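Side-chain contact in alkylhydroperoxidase AhpD core (PDB 2OUW), which probably reduces peroxides as an AhpD-like oxidoreductase of the carboxymuconolactone decarboxylase family: residues Asn36-Gly41 / Cys84-His89. Sequence-based numbering, arbitrary orientation. Where two conformers were deposited one is given.
Sequences NNIWRG and CSYCAH
Tyr-86 reaches from the start of helix 85-97 to the start of helix 37-42, where its OH meets Asn-36, just before the helix, and Ile-38 in its first turn; it illustrates how one long side chain can join two helices whose backbones stay well apart, the CA atoms of Ile-38 and Tyr-86 being 8.8 Å from each other. From CB the chain runs outward, CG lying anti to the backbone N (chi1 177°), and CE1 on one flank of the ring comes to 4.0 Å from CB of Ile-38. In the same first turn, Cys-84 at the N-cap and Cys-87 form a disulfide, the CxxC pair that in AhpD relatives carries the redox chemistry. At the tip, OH accepts a hydrogen bond from ND2 of Asn-36 (3.1 Å, N-H...O 148°); ND2 lies at the ring edge, yet OH is tilted 21° out of the amide plane. A weak bond runs from N of Ile-38 to OH of Tyr-86 (3.3 Å). The same hydroxyl is hydrogen-bonded to OD1 of Asp-130 of a second subunit, whose OD2 accepts a hydrogen bond from N of Asn-37. A phenylalanine in place of Tyr-86 would probably leave the Asn-36 amide and that carboxylate without this shared partner.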
loop_
_atom_site.group_PDB
_atom_site.type_symbol
_atom_site.label_atom_id
_atom_site.label_comp_id
_atom_site.label_asym_id
_atom_site.label_seq_id
_atom_site.Cartn_x
_atom_site.Cartn_y
_atom_site.Cartn_z
ATOM N N ASN B 36 -10.014 -15.388 -18.969
ATOM C CA ASN B 36 -9.032 -15.641 -17.933
ATOM C C ASN B 36 -9.637 -15.798 -16.541
ATOM O O ASN B 36 -10.788 -15.458 -16.313
ATOM C CB ASN B 36 -7.918 -14.586 -17.939
ATOM C CG ASN B 36 -8.432 -13.187 -17.891
ATOM O OD1 ASN B 36 -9.296 -12.822 -18.672
ATOM N ND2 ASN B 36 -7.879 -12.371 -16.987
ATOM N N ASN B 37 -8.832 -16.356 -15.641
ATOM C CA ASN B 37 -9.261 -16.823 -14.326
ATOM C C ASN B 37 -10.009 -15.853 -13.429
ATOM O O ASN B 37 -10.861 -16.273 -12.625
ATOM C CB ASN B 37 -8.044 -17.368 -13.573
ATOM C CG ASN B 37 -7.559 -18.680 -14.148
ATOM O OD1 ASN B 37 -8.332 -19.412 -14.774
ATOM N ND2 ASN B 37 -6.282 -18.996 -13.927
ATOM N N ILE B 38 -9.669 -14.572 -13.513
ATOM C CA ILE B 38 -10.365 -13.593 -12.687
ATOM C C ILE B 38 -11.870 -13.811 -12.841
ATOM O O ILE B 38 -12.599 -13.856 -11.832
ATOM C CB ILE B 38 -9.945 -12.148 -12.952
ATOM C CG1 ILE B 38 -10.674 -11.206 -11.970
ATOM C CG2 ILE B 38 -10.214 -11.705 -14.382
ATOM C CD1 ILE B 38 -10.480 -9.760 -12.235
ATOM N N TRP B 39 -12.325 -14.012 -14.087
ATOM C CA TRP B 39 -13.772 -14.102 -14.363
ATOM C C TRP B 39 -14.400 -15.379 -13.809
ATOM O O TRP B 39 -15.562 -15.397 -13.398
ATOM C CB TRP B 39 -14.054 -13.915 -15.874
ATOM C CG TRP B 39 -13.487 -12.619 -16.373
ATOM C CD1 TRP B 39 -12.375 -12.455 -17.163
ATOM C CD2 TRP B 39 -13.938 -11.298 -16.050
ATOM N NE1 TRP B 39 -12.120 -11.111 -17.357
ATOM C CE2 TRP B 39 -13.073 -10.383 -16.702
ATOM C CE3 TRP B 39 -15.010 -10.793 -15.308
ATOM C CZ2 TRP B 39 -13.242 -8.990 -16.609
ATOM C CZ3 TRP B 39 -15.170 -9.410 -15.218
ATOM C CH2 TRP B 39 -14.291 -8.533 -15.864
ATOM N N ARG B 40 -13.595 -16.434 -13.779
ATOM C CA ARG B 40 -13.987 -17.732 -13.326
ATOM C C ARG B 40 -14.146 -17.788 -11.806
ATOM O O ARG B 40 -14.896 -18.602 -11.310
ATOM C CB ARG B 40 -12.957 -18.764 -13.791
ATOM C CG ARG B 40 -12.902 -18.879 -15.314
ATOM C CD ARG B 40 -12.119 -20.069 -15.816
ATOM N NE ARG B 40 -12.105 -20.071 -17.279
ATOM C CZ ARG B 40 -13.096 -20.508 -18.055
ATOM N NH1 ARG B 40 -14.217 -21.012 -17.547
ATOM N NH2 ARG B 40 -12.951 -20.433 -19.371
ATOM N N GLY B 41 -13.427 -16.928 -11.099
ATOM C CA GLY B 41 -13.596 -16.725 -9.674
ATOM C C GLY B 41 -14.754 -15.784 -9.365
ATOM O O GLY B 41 -15.539 -16.042 -8.432
ATOM N N CYS B 84 -0.545 -6.251 -6.991
ATOM C CA CYS B 84 -1.354 -7.406 -7.383
ATOM C C CYS B 84 -0.579 -8.196 -8.429
ATOM O O CYS B 84 -0.478 -7.775 -9.590
ATOM C CB CYS B 84 -2.699 -6.949 -7.976
ATOM S SG CYS B 84 -3.664 -8.345 -8.582
ATOM N N SER B 85 -0.064 -9.359 -8.043
ATOM C CA SER B 85 0.773 -10.172 -8.932
ATOM C C SER B 85 0.038 -10.689 -10.158
ATOM O O SER B 85 0.563 -10.632 -11.283
ATOM C CB SER B 85 1.338 -11.383 -8.204
ATOM O OG SER B 85 1.642 -12.405 -9.139
ATOM N N TYR B 86 -1.165 -11.220 -9.940
ATOM C CA TYR B 86 -1.980 -11.696 -11.047
ATOM C C TYR B 86 -2.250 -10.545 -12.022
ATOM O O TYR B 86 -2.164 -10.706 -13.225
ATOM C CB TYR B 86 -3.305 -12.293 -10.519
ATOM C CG TYR B 86 -4.221 -12.744 -11.613
ATOM C CD1 TYR B 86 -5.097 -11.849 -12.242
ATOM C CD2 TYR B 86 -4.175 -14.045 -12.071
ATOM C CE1 TYR B 86 -5.912 -12.266 -13.267
ATOM C CE2 TYR B 86 -4.987 -14.467 -13.102
ATOM C CZ TYR B 86 -5.853 -13.589 -13.692
ATOM O OH TYR B 86 -6.645 -14.009 -14.729
ATOM N N CYS B 87 -2.560 -9.373 -11.489
ATOM C CA CYS B 87 -2.903 -8.226 -12.318
ATOM C C CYS B 87 -1.720 -7.720 -13.132
ATOM O O CYS B 87 -1.895 -7.205 -14.243
ATOM C CB CYS B 87 -3.459 -7.109 -11.438
ATOM S SG CYS B 87 -4.719 -7.674 -10.256
ATOM N N ALA B 88 -0.514 -7.854 -12.587
ATOM C CA ALA B 88 0.698 -7.517 -13.342
ATOM C C ALA B 88 0.825 -8.411 -14.587
ATOM O O ALA B 88 1.121 -7.938 -15.673
ATOM C CB ALA B 88 1.929 -7.656 -12.460
ATOM N N HIS B 89 0.609 -9.710 -14.407
ATOM C CA HIS B 89 0.578 -10.633 -15.524
ATOM C C HIS B 89 -0.522 -10.362 -16.556
ATOM O O HIS B 89 -0.239 -10.187 -17.752
ATOM C CB HIS B 89 0.404 -12.057 -15.043
ATOM C CG HIS B 89 1.640 -12.664 -14.487
ATOM N ND1 HIS B 89 2.621 -13.200 -15.287
ATOM C CD2 HIS B 89 2.052 -12.842 -13.207
ATOM C CE1 HIS B 89 3.585 -13.681 -14.527
ATOM N NE2 HIS B 89 3.261 -13.482 -13.263
#